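Local structure of titin (Homo sapiens, 5JDD) at residues A[4-9]-A[25-30]; A[32-37]-A[56-61]; A[209-214]-A[248-253]. The protein acts as a giant molecular spring in muscle sarcomeres, of which this tandem of three immunoglobulin domains is an I-band piece. All blocks are in the same frame, centred on the assembly; numbering follows the deposited sequence. Where two conformers were deposited one is given.

Contact 1: residues A[4-9]-A[25-30]; sequences VKIIKK and VSVSHD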
loop_
_atom_site.group_PDB
_atom_site.type_symbol
_atom_site.label_atom_id
_atom_site.label_comp_id
_atom_site.label_asym_id
_atom_site.label_seq_id
_atom_site.Cartn_x
_atom_site.Cartn_y
_atom_site.Cartn_z
ATOM N N VAL A 4 -36.397 46.075 5.201
ATOM C CA VAL A 4 -35.496 44.955 5.470
ATOM C C VAL A 4 -34.555 44.743 4.286
ATOM O O VAL A 4 -34.989 44.697 3.133
ATOM C CB VAL A 4 -36.265 43.642 5.768
ATOM C CG1 VAL A 4 -35.305 42.470 5.901
ATOM C CG2 VAL A 4 -37.101 43.793 7.034
ATOM N N LYS A 5 -33.265 44.623 4.579
ATOM C CA LYS A 5 -32.241 44.461 3.560
ATOM C C LYS A 5 -31.396 43.226 3.872
ATOM O O LYS A 5 -31.142 42.921 5.040
ATOM C CB LYS A 5 -31.336 45.702 3.536
ATOM C CG LYS A 5 -32.108 47.024 3.463
ATOM C CD LYS A 5 -31.204 48.250 3.625
ATOM C CE LYS A 5 -31.003 48.638 5.089
ATOM N NZ LYS A 5 -32.283 49.026 5.761
ATOM N N ILE A 6 -30.962 42.507 2.839
ATOM C CA ILE A 6 -29.922 41.510 3.039
ATOM C C ILE A 6 -28.573 42.235 3.066
ATOM O O ILE A 6 -28.255 43.034 2.178
ATOM C CB ILE A 6 -29.955 40.390 1.973
ATOM C CG1 ILE A 6 -31.220 39.538 2.144
ATOM C CG2 ILE A 6 -28.711 39.514 2.070
ATOM C CD1 ILE A 6 -31.417 38.506 1.060
ATOM N N ILE A 7 -27.802 41.972 4.114
ATOM C CA ILE A 7 -26.546 42.672 4.371
ATOM C C ILE A 7 -25.349 41.813 3.979
ATOM O O ILE A 7 -24.457 42.265 3.263
ATOM C CB ILE A 7 -26.452 43.081 5.857
ATOM C CG1 ILE A 7 -27.545 44.101 6.194
ATOM C CG2 ILE A 7 -25.049 43.613 6.205
ATOM C CD1 ILE A 7 -27.437 45.417 5.408
ATOM N N LYS A 8 -25.329 40.572 4.453
ATOM C CA LYS A 8 -24.282 39.631 4.082
ATOM C C LYS A 8 -24.906 38.356 3.512
ATOM O O LYS A 8 -25.763 37.738 4.150
ATOM C CB LYS A 8 -23.393 39.327 5.292
ATOM C CG LYS A 8 -22.387 38.212 5.069
ATOM C CD LYS A 8 -22.859 36.924 5.724
ATOM C CE LYS A 8 -22.267 35.705 5.043
ATOM N NZ LYS A 8 -20.906 35.996 4.516
ATOM N N LYS A 9 -24.484 37.973 2.309
ATOM C CA LYS A 9 -25.070 36.836 1.601
ATOM C C LYS A 9 -24.272 35.561 1.853
ATOM O O LYS A 9 -23.083 35.626 2.155
ATOM C CB LYS A 9 -25.130 37.138 0.100
ATOM C CG LYS A 9 -25.935 38.396 -0.228
ATOM C CD LYS A 9 -26.386 38.430 -1.686
ATOM C CE LYS A 9 -25.445 39.236 -2.576
ATOM N NZ LYS A 9 -24.261 38.447 -3.012
ATOM N N VAL A 25 -26.801 33.886 6.322
ATOM C CA VAL A 25 -27.274 35.147 5.750
ATOM C C VAL A 25 -27.510 36.132 6.887
ATOM O O VAL A 25 -28.006 35.744 7.953
ATOM C CB VAL A 25 -28.545 34.947 4.877
ATOM C CG1 VAL A 25 -29.679 34.336 5.686
ATOM C CG2 VAL A 25 -28.989 36.255 4.223
ATOM N N SER A 26 -27.106 37.386 6.702
ATOM C CA SER A 26 -27.395 38.403 7.706
ATOM C C SER A 26 -28.240 39.505 7.107
ATOM O O SER A 26 -28.117 39.842 5.916
ATOM C CB SER A 26 -26.119 38.964 8.338
ATOM O OG SER A 26 -25.603 40.051 7.588
ATOM N N VAL A 27 -29.107 40.067 7.938
ATOM C CA VAL A 27 -30.051 41.072 7.477
ATOM C C VAL A 27 -29.959 42.342 8.314
ATOM O O VAL A 27 -29.185 42.410 9.276
ATOM C CB VAL A 27 -31.504 40.516 7.463
ATOM C CG1 VAL A 27 -31.611 39.381 6.468
ATOM C CG2 VAL A 27 -31.927 40.015 8.853
ATOM N N SER A 28 -30.747 43.345 7.949
ATOM C CA SER A 28 -30.641 44.656 8.574
ATOM C C SER A 28 -31.435 44.774 9.868
ATOM O O SER A 28 -31.203 45.697 10.658
ATOM C CB SER A 28 -31.114 45.729 7.600
ATOM O OG SER A 28 -32.413 45.429 7.118
ATOM N N HIS A 29 -32.390 43.867 10.069
ATOM C CA HIS A 29 -33.309 43.962 11.195
ATOM C C HIS A 29 -33.320 42.700 12.037
ATOM O O HIS A 29 -33.056 41.610 11.538
ATOM C CB HIS A 29 -34.738 44.221 10.701
ATOM C CG HIS A 29 -34.953 45.597 10.159
ATOM N ND1 HIS A 29 -34.347 46.045 9.004
ATOM C CD2 HIS A 29 -35.713 46.623 10.610
ATOM C CE1 HIS A 29 -34.720 47.294 8.773
ATOM N NE2 HIS A 29 -35.549 47.665 9.733
ATOM N N ASP A 30 -33.628 42.866 13.319
ATOM C CA ASP A 30 -33.830 41.749 14.234
ATOM C C ASP A 30 -35.166 41.063 13.937
ATOM O O ASP A 30 -36.081 41.679 13.383
ATOM C CB ASP A 30 -33.834 42.277 15.671
ATOM C CG ASP A 30 -33.662 41.183 16.703
ATOM O OD1 ASP A 30 -33.734 39.991 16.338
ATOM O OD2 ASP A 30 -33.463 41.520 17.891
#
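I6 and V27 face each other as an antiparallel non-hydrogen-bonded pair, CA to CA 4.5 Å, on strands 6-8 and 25-27, whose directions differ by 128°. One step on, I7 and K8 both lie opposite S26, a classic beta bulge. The carbonyl S26 O takes both donors from the same face of its plane: I7 N at 2.8 Å, and K8 N, at 3.2 Å, from above that plane, 39° out of it. The return bond from S26 N to K8 O, 2.9 Å, completes the bulge. I7 lies on the outer side with S26, its CB next to the hydroxyl and CG1 against the backbone where V27 joins S28. On the inner face the CG2 branch of I6 meets V25 CG2 at 3.9 Å, the two side chains at about a right angle; L80 and C82 also touch I6. At the N-terminal end the backbone keeps a weak bond from S28 N to K5 O, and the S28 hydroxyl supplies the stronger link. With chi1 at 54°, S28 OG sits between its own backbone N and carbonyl carbon, where it accepts K5 N at 2.8 Å and meets H29 ND1 in the imidazole plane at 2.8 Å. This fixes one edge of the H29 ring, while V4 CG2 lies over a face, 4.1 Å from H29 ND1. K5 folds its aliphatic chain over S28 and gives its ammonium to M3 O. Such a short edge strand, joined to its neighbour through a bulge, is strand A pairing with strand B in an I-set immunoglobulin domain.

Contact 2: residues A[32-37]-A[56-61]; sequences VPVKWF and KVHKLM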
loop_
_atom_site.group_PDB
_atom_site.type_symbol
_atom_site.label_atom_id
_atom_site.label_comp_id
_atom_site.label_asym_id
_atom_site.label_seq_id
_atom_site.Cartn_x
_atom_site.Cartn_y
_atom_site.Cartn_z
ATOM N N VAL A 32 -36.433 38.916 11.794
ATOM C CA VAL A 32 -36.955 38.696 10.448
ATOM C C VAL A 32 -37.028 37.193 10.204
ATOM O O VAL A 32 -36.047 36.486 10.418
ATOM C CB VAL A 32 -36.017 39.310 9.396
ATOM C CG1 VAL A 32 -36.504 39.000 7.997
ATOM C CG2 VAL A 32 -35.902 40.812 9.607
ATOM N N PRO A 33 -38.193 36.684 9.771
ATOM C CA PRO A 33 -38.252 35.237 9.533
ATOM C C PRO A 33 -37.557 34.857 8.229
ATOM O O PRO A 33 -37.568 35.636 7.272
ATOM C CB PRO A 33 -39.754 34.950 9.460
ATOM C CG PRO A 33 -40.367 36.254 9.016
ATOM C CD PRO A 33 -39.498 37.345 9.595
ATOM N N VAL A 34 -36.939 33.678 8.209
ATOM C CA VAL A 34 -36.234 33.203 7.023
ATOM C C VAL A 34 -36.661 31.792 6.676
ATOM O O VAL A 34 -37.185 31.059 7.519
ATOM C CB VAL A 34 -34.706 33.197 7.219
ATOM C CG1 VAL A 34 -34.199 34.596 7.492
ATOM C CG2 VAL A 34 -34.309 32.247 8.346
ATOM N N LYS A 35 -36.474 31.426 5.413
ATOM C CA LYS A 35 -36.649 30.051 4.967
ATOM C C LYS A 35 -35.435 29.635 4.159
ATOM O O LYS A 35 -34.809 30.466 3.503
ATOM C CB LYS A 35 -37.898 29.912 4.094
ATOM C CG LYS A 35 -39.206 30.026 4.857
ATOM C CD LYS A 35 -40.396 29.893 3.916
ATOM C CE LYS A 35 -41.702 29.903 4.689
ATOM N NZ LYS A 35 -42.898 29.796 3.803
ATOM N N TRP A 36 -35.107 28.348 4.199
ATOM C CA TRP A 36 -34.048 27.802 3.359
ATOM C C TRP A 36 -34.609 26.721 2.447
ATOM O O TRP A 36 -35.498 25.957 2.854
ATOM C CB TRP A 36 -32.940 27.195 4.216
ATOM C CG TRP A 36 -32.186 28.178 5.042
ATOM C CD1 TRP A 36 -32.517 28.623 6.289
ATOM C CD2 TRP A 36 -30.965 28.841 4.686
ATOM N NE1 TRP A 36 -31.567 29.511 6.737
ATOM C CE2 TRP A 36 -30.606 29.662 5.772
ATOM C CE3 TRP A 36 -30.135 28.804 3.557
ATOM C CZ2 TRP A 36 -29.449 30.450 5.765
ATOM C CZ3 TRP A 36 -28.983 29.580 3.551
ATOM C CH2 TRP A 36 -28.655 30.398 4.650
ATOM N N PHE A 37 -34.088 26.662 1.218
ATOM C CA PHE A 37 -34.520 25.674 0.221
ATOM C C PHE A 37 -33.357 24.917 -0.411
ATOM O O PHE A 37 -32.281 25.479 -0.621
ATOM C CB PHE A 37 -35.302 26.366 -0.895
ATOM C CG PHE A 37 -36.622 26.942 -0.454
ATOM C CD1 PHE A 37 -36.686 28.181 0.165
ATOM C CD2 PHE A 37 -37.799 26.242 -0.677
ATOM C CE1 PHE A 37 -37.908 28.711 0.568
ATOM C CE2 PHE A 37 -39.027 26.766 -0.278
ATOM C CZ PHE A 37 -39.077 27.995 0.344
ATOM N N LYS A 56 -29.835 39.335 13.934
ATOM C CA LYS A 56 -29.775 39.616 12.499
ATOM C C LYS A 56 -29.164 38.491 11.666
ATOM O O LYS A 56 -29.112 38.597 10.438
ATOM C CB LYS A 56 -28.989 40.903 12.239
ATOM C CG LYS A 56 -29.650 42.137 12.825
ATOM C CD LYS A 56 -28.811 43.389 12.576
ATOM C CE LYS A 56 -29.446 44.593 13.232
ATOM N NZ LYS A 56 -28.633 45.809 12.999
ATOM N N VAL A 57 -28.708 37.420 12.317
ATOM C CA VAL A 57 -27.920 36.394 11.637
ATOM C C VAL A 57 -28.659 35.070 11.583
ATOM O O VAL A 57 -29.144 34.572 12.604
ATOM C CB VAL A 57 -26.569 36.181 12.340
ATOM C CG1 VAL A 57 -25.735 35.143 11.596
ATOM C CG2 VAL A 57 -25.809 37.496 12.428
ATOM N N HIS A 58 -28.735 34.497 10.387
ATOM C CA HIS A 58 -29.475 33.264 10.168
ATOM C C HIS A 58 -28.567 32.225 9.543
ATOM O O HIS A 58 -27.964 32.458 8.485
ATOM C CB HIS A 58 -30.683 33.543 9.282
ATOM C CG HIS A 58 -31.551 34.630 9.815
ATOM N ND1 HIS A 58 -32.511 34.406 10.779
ATOM C CD2 HIS A 58 -31.563 35.961 9.570
ATOM C CE1 HIS A 58 -33.098 35.549 11.082
ATOM N NE2 HIS A 58 -32.542 36.509 10.363
ATOM N N LYS A 59 -28.452 31.089 10.219
ATOM C CA LYS A 59 -27.590 30.010 9.761
ATOM C C LYS A 59 -28.358 28.733 9.464
ATOM O O LYS A 59 -29.326 28.395 10.152
ATOM C CB LYS A 59 -26.500 29.727 10.800
ATOM C CG LYS A 59 -25.711 30.955 11.187
ATOM C CD LYS A 59 -24.908 30.740 12.457
ATOM C CE LYS A 59 -23.887 29.641 12.279
ATOM N NZ LYS A 59 -22.906 29.608 13.401
ATOM N N LEU A 60 -27.923 28.040 8.416
ATOM C CA LEU A 60 -28.320 26.668 8.130
ATOM C C LEU A 60 -27.084 25.806 8.304
ATOM O O LEU A 60 -26.085 25.992 7.607
ATOM C CB LEU A 60 -28.824 26.543 6.697
ATOM C CG LEU A 60 -28.987 25.120 6.159
ATOM C CD1 LEU A 60 -30.018 24.359 6.966
ATOM C CD2 LEU A 60 -29.381 25.158 4.688
ATOM N N MET A 61 -27.142 24.880 9.248
ATOM C CA MET A 61 -26.030 23.980 9.504
ATOM C C MET A 61 -26.376 22.596 8.978
ATOM O O MET A 61 -27.473 22.080 9.211
ATOM C CB MET A 61 -25.727 23.936 11.003
ATOM C CG MET A 61 -25.466 25.311 11.621
ATOM S SD MET A 61 -25.276 25.203 13.413
ATOM C CE MET A 61 -25.467 26.920 13.878
HETATM O O HOH W 1 -33.421 38.869 11.734
HETATM O O HOH W 2 -31.651 30.019 9.620
#
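The W36 indole and the H58 imidazole each present a face to an aliphatic group across the contact. Over the indole lies L60 CB, 3.8 Å from the centroid of the five-membered ring, with L60 CD2 reaching on toward CE3 as the two side chains slide past each other in opposite directions. At the indole's edge, in its plane, H58 O stands 3.7 Å from W36 CZ2. Over the imidazole, V34 CG1 sits almost on the ring normal, a CH-pi contact 3.5 Å from the H58 centroid; V34 has two conformers, and this holds for the one described. V32 O approaches H58 CE1 obliquely at 3.2 Å. With chi1 at -54°, H58 CG is anti to its carbonyl carbon, and the ring reaches across to the 32-34 backbone.

No direct hydrogen bond joins the segments, but two waters do. One accepts from W36 NE1 at 2.9 Å and donates to K59 O; the other accepts from V32 N at 3.0 Å and meets H58 NE2 at 2.9 Å. The remaining ring nitrogen, H58 ND1, bonds to S53 OG, so the imidazole is gripped at both nitrogens. The axes of strands 35-37 and 57-61 come within 8.8 Å of each other, in the facing sheets of an immunoglobulin sandwich, and W36 is its characteristic core tryptophan. F23, L51 and A75 pack round that indole, while V25 of strand 21-27 touches H58 and Y73 of strand 71-77 touches L60.

Contact 3: residues A[209-214]-A[248-253]; sequences KWLKNG and TFVAGK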
loop_
_atom_site.group_PDB
_atom_site.type_symbol
_atom_site.label_atom_id
_atom_site.label_comp_id
_atom_site.label_asym_id
_atom_site.label_seq_id
_atom_site.Cartn_x
_atom_site.Cartn_y
_atom_site.Cartn_z
ATOM N N LYS A 209 21.032 -20.294 0.498
ATOM C CA LYS A 209 21.920 -20.892 1.489
ATOM C C LYS A 209 22.580 -22.123 0.892
ATOM O O LYS A 209 22.159 -22.645 -0.150
ATOM C CB LYS A 209 21.166 -21.265 2.764
ATOM C CG LYS A 209 20.144 -22.345 2.559
ATOM C CD LYS A 209 19.224 -22.464 3.769
ATOM C CE LYS A 209 18.101 -23.449 3.474
ATOM N NZ LYS A 209 17.136 -23.550 4.609
ATOM N N TRP A 210 23.634 -22.575 1.547
ATOM C CA TRP A 210 24.309 -23.802 1.158
ATOM C C TRP A 210 24.235 -24.798 2.290
ATOM O O TRP A 210 24.332 -24.417 3.468
ATOM C CB TRP A 210 25.779 -23.523 0.863
ATOM C CG TRP A 210 26.036 -22.674 -0.355
ATOM C CD1 TRP A 210 25.999 -21.305 -0.431
ATOM C CD2 TRP A 210 26.404 -23.138 -1.662
ATOM N NE1 TRP A 210 26.313 -20.895 -1.712
ATOM C CE2 TRP A 210 26.575 -22.001 -2.479
ATOM C CE3 TRP A 210 26.612 -24.408 -2.218
ATOM C CZ2 TRP A 210 26.935 -22.094 -3.833
ATOM C CZ3 TRP A 210 26.975 -24.499 -3.567
ATOM C CH2 TRP A 210 27.138 -23.347 -4.352
ATOM N N LEU A 211 24.057 -26.069 1.941
ATOM C CA LEU A 211 24.014 -27.139 2.929
ATOM C C LEU A 211 25.135 -28.122 2.686
ATOM O O LEU A 211 25.510 -28.392 1.531
ATOM C CB LEU A 211 22.693 -27.911 2.831
ATOM C CG LEU A 211 21.393 -27.107 2.702
ATOM C CD1 LEU A 211 20.189 -28.047 2.564
ATOM C CD2 LEU A 211 21.205 -26.173 3.892
ATOM N N LYS A 212 25.647 -28.680 3.780
ATOM C CA LYS A 212 26.593 -29.791 3.750
ATOM C C LYS A 212 25.887 -30.966 4.409
ATOM O O LYS A 212 25.555 -30.903 5.596
ATOM C CB LYS A 212 27.867 -29.428 4.514
ATOM C CG LYS A 212 28.885 -30.573 4.615
ATOM C CD LYS A 212 30.043 -30.177 5.500
ATOM C CE LYS A 212 31.094 -31.280 5.559
ATOM N NZ LYS A 212 32.192 -30.836 6.479
ATOM N N ASN A 213 25.636 -32.018 3.636
ATOM C CA ASN A 213 24.796 -33.125 4.100
ATOM C C ASN A 213 23.516 -32.638 4.788
ATOM O O ASN A 213 23.145 -33.128 5.854
ATOM C CB ASN A 213 25.589 -34.075 5.006
ATOM C CG ASN A 213 26.764 -34.700 4.300
ATOM O OD1 ASN A 213 26.718 -34.937 3.093
ATOM N ND2 ASN A 213 27.829 -34.976 5.051
ATOM N N GLY A 214 22.865 -31.648 4.184
ATOM C CA GLY A 214 21.594 -31.157 4.687
ATOM C C GLY A 214 21.668 -30.117 5.798
ATOM O O GLY A 214 20.635 -29.598 6.231
ATOM N N THR A 248 24.548 -28.808 -1.186
ATOM C CA THR A 248 23.304 -28.386 -1.812
ATOM C C THR A 248 23.191 -26.869 -1.791
ATOM O O THR A 248 23.361 -26.230 -0.751
ATOM C CB THR A 248 22.077 -28.973 -1.092
ATOM O OG1 THR A 248 22.172 -30.405 -1.067
ATOM C CG2 THR A 248 20.786 -28.568 -1.800
ATOM N N PHE A 249 22.907 -26.295 -2.953
ATOM C CA PHE A 249 22.553 -24.893 -3.041
ATOM C C PHE A 249 21.038 -24.815 -2.994
ATOM O O PHE A 249 20.358 -25.568 -3.709
ATOM C CB PHE A 249 23.083 -24.307 -4.351
ATOM C CG PHE A 249 22.587 -22.920 -4.640
ATOM C CD1 PHE A 249 23.233 -21.810 -4.107
ATOM C CD2 PHE A 249 21.493 -22.727 -5.466
ATOM C CE1 PHE A 249 22.781 -20.521 -4.393
ATOM C CE2 PHE A 249 21.029 -21.447 -5.744
ATOM C CZ PHE A 249 21.680 -20.340 -5.208
ATOM N N VAL A 250 20.515 -23.920 -2.157
ATOM C CA VAL A 250 19.073 -23.743 -2.013
ATOM C C VAL A 250 18.687 -22.287 -2.210
ATOM O O VAL A 250 19.227 -21.411 -1.550
ATOM C CB VAL A 250 18.593 -24.147 -0.610
ATOM C CG1 VAL A 250 17.084 -23.931 -0.475
ATOM C CG2 VAL A 250 18.960 -25.589 -0.305
ATOM N N ALA A 251 17.744 -22.024 -3.110
ATOM C CA ALA A 251 17.217 -20.673 -3.273
ATOM C C ALA A 251 15.742 -20.758 -3.581
ATOM O O ALA A 251 15.364 -21.291 -4.626
ATOM C CB ALA A 251 17.937 -19.941 -4.390
ATOM N N GLY A 252 14.919 -20.234 -2.679
ATOM C CA GLY A 252 13.479 -20.384 -2.799
ATOM C C GLY A 252 13.132 -21.860 -2.822
ATOM O O GLY A 252 13.569 -22.620 -1.951
ATOM N N LYS A 253 12.370 -22.275 -3.828
ATOM C CA LYS A 253 12.035 -23.691 -3.999
ATOM C C LYS A 253 13.001 -24.441 -4.912
ATOM O O LYS A 253 12.788 -25.620 -5.206
ATOM C CB LYS A 253 10.599 -23.835 -4.510
ATOM C CG LYS A 253 9.554 -23.250 -3.565
ATOM C CD LYS A 253 8.120 -23.532 -4.017
ATOM C CE LYS A 253 7.648 -22.576 -5.106
ATOM N NZ LYS A 253 8.243 -22.827 -6.445
HETATM O O HOH W 3 23.513 -31.449 1.225
#
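F249 turns the edge of its ring toward a face of W210, a T-shaped pair with centroids 5.3 Å apart for the six-membered indole ring and planes at 68°. The leading atom is F249 CD1, 3.7 Å from W210 CE2 and displaced toward the rim of the indole. F249 CB lies over the same indole system, a CH-pi contact 4.1 Å from the six-membered centroid, so the indole meets both the base and the ring of the phenylalanine. A chi1 of 171° swings the F249 ring away from its own backbone N. W210 and F249 share the inner face of the sheet, where F197 touches the indole and V199 and V201 touch the phenyl ring. These are strands C and F of the I-set immunoglobulin fold: W210 is the core tryptophan, and F249, two residues after Y247, occupies the place of the F-strand cysteine in the Tyr-x-Cys motif of disulfide-bonded relatives. The strands are antiparallel, with K209 and V250 joined by a reciprocal pair of backbone bonds and L211 and T248 by another, including L211 N to T248 O at 2.8 Å. On the outer face, the extended K209 chain runs beside V250 in the same direction, its CG 4.0 Å from V250 CB. L211 reaches diagonally across, bringing CD1 to 4.0 Å from V250 CG2, while its CB packs against T248 CB. T248 OG1 hydrogen-bonds to T257 OG1 and to a water that accepts from G214 N at 3.0 Å, tying the turn after strand 209-212 to the neighbouring strand.

Contacts 1 and 2 belong to the first immunoglobulin domain, their centres 10 Å apart, and they touch: V25 O probably bonds to H58 N at 2.8 Å and V27 N to K56 O at 2.9 Å, bonds that make strands 21-27 and 57-62 neighbours in one sheet. Contact 1 therefore extends that sheet to its edge, whereas contact 2 crosses the sandwich to the other sheet. Contact 3 lies in the third domain, its centre 84 Å from that of contact 1 and 79 Å from that of contact 2, on the opposite side of the chain's centre. W210 holds the same place in its domain as W36 does in the first, but contact 3 pairs it with a strand of its own sheet.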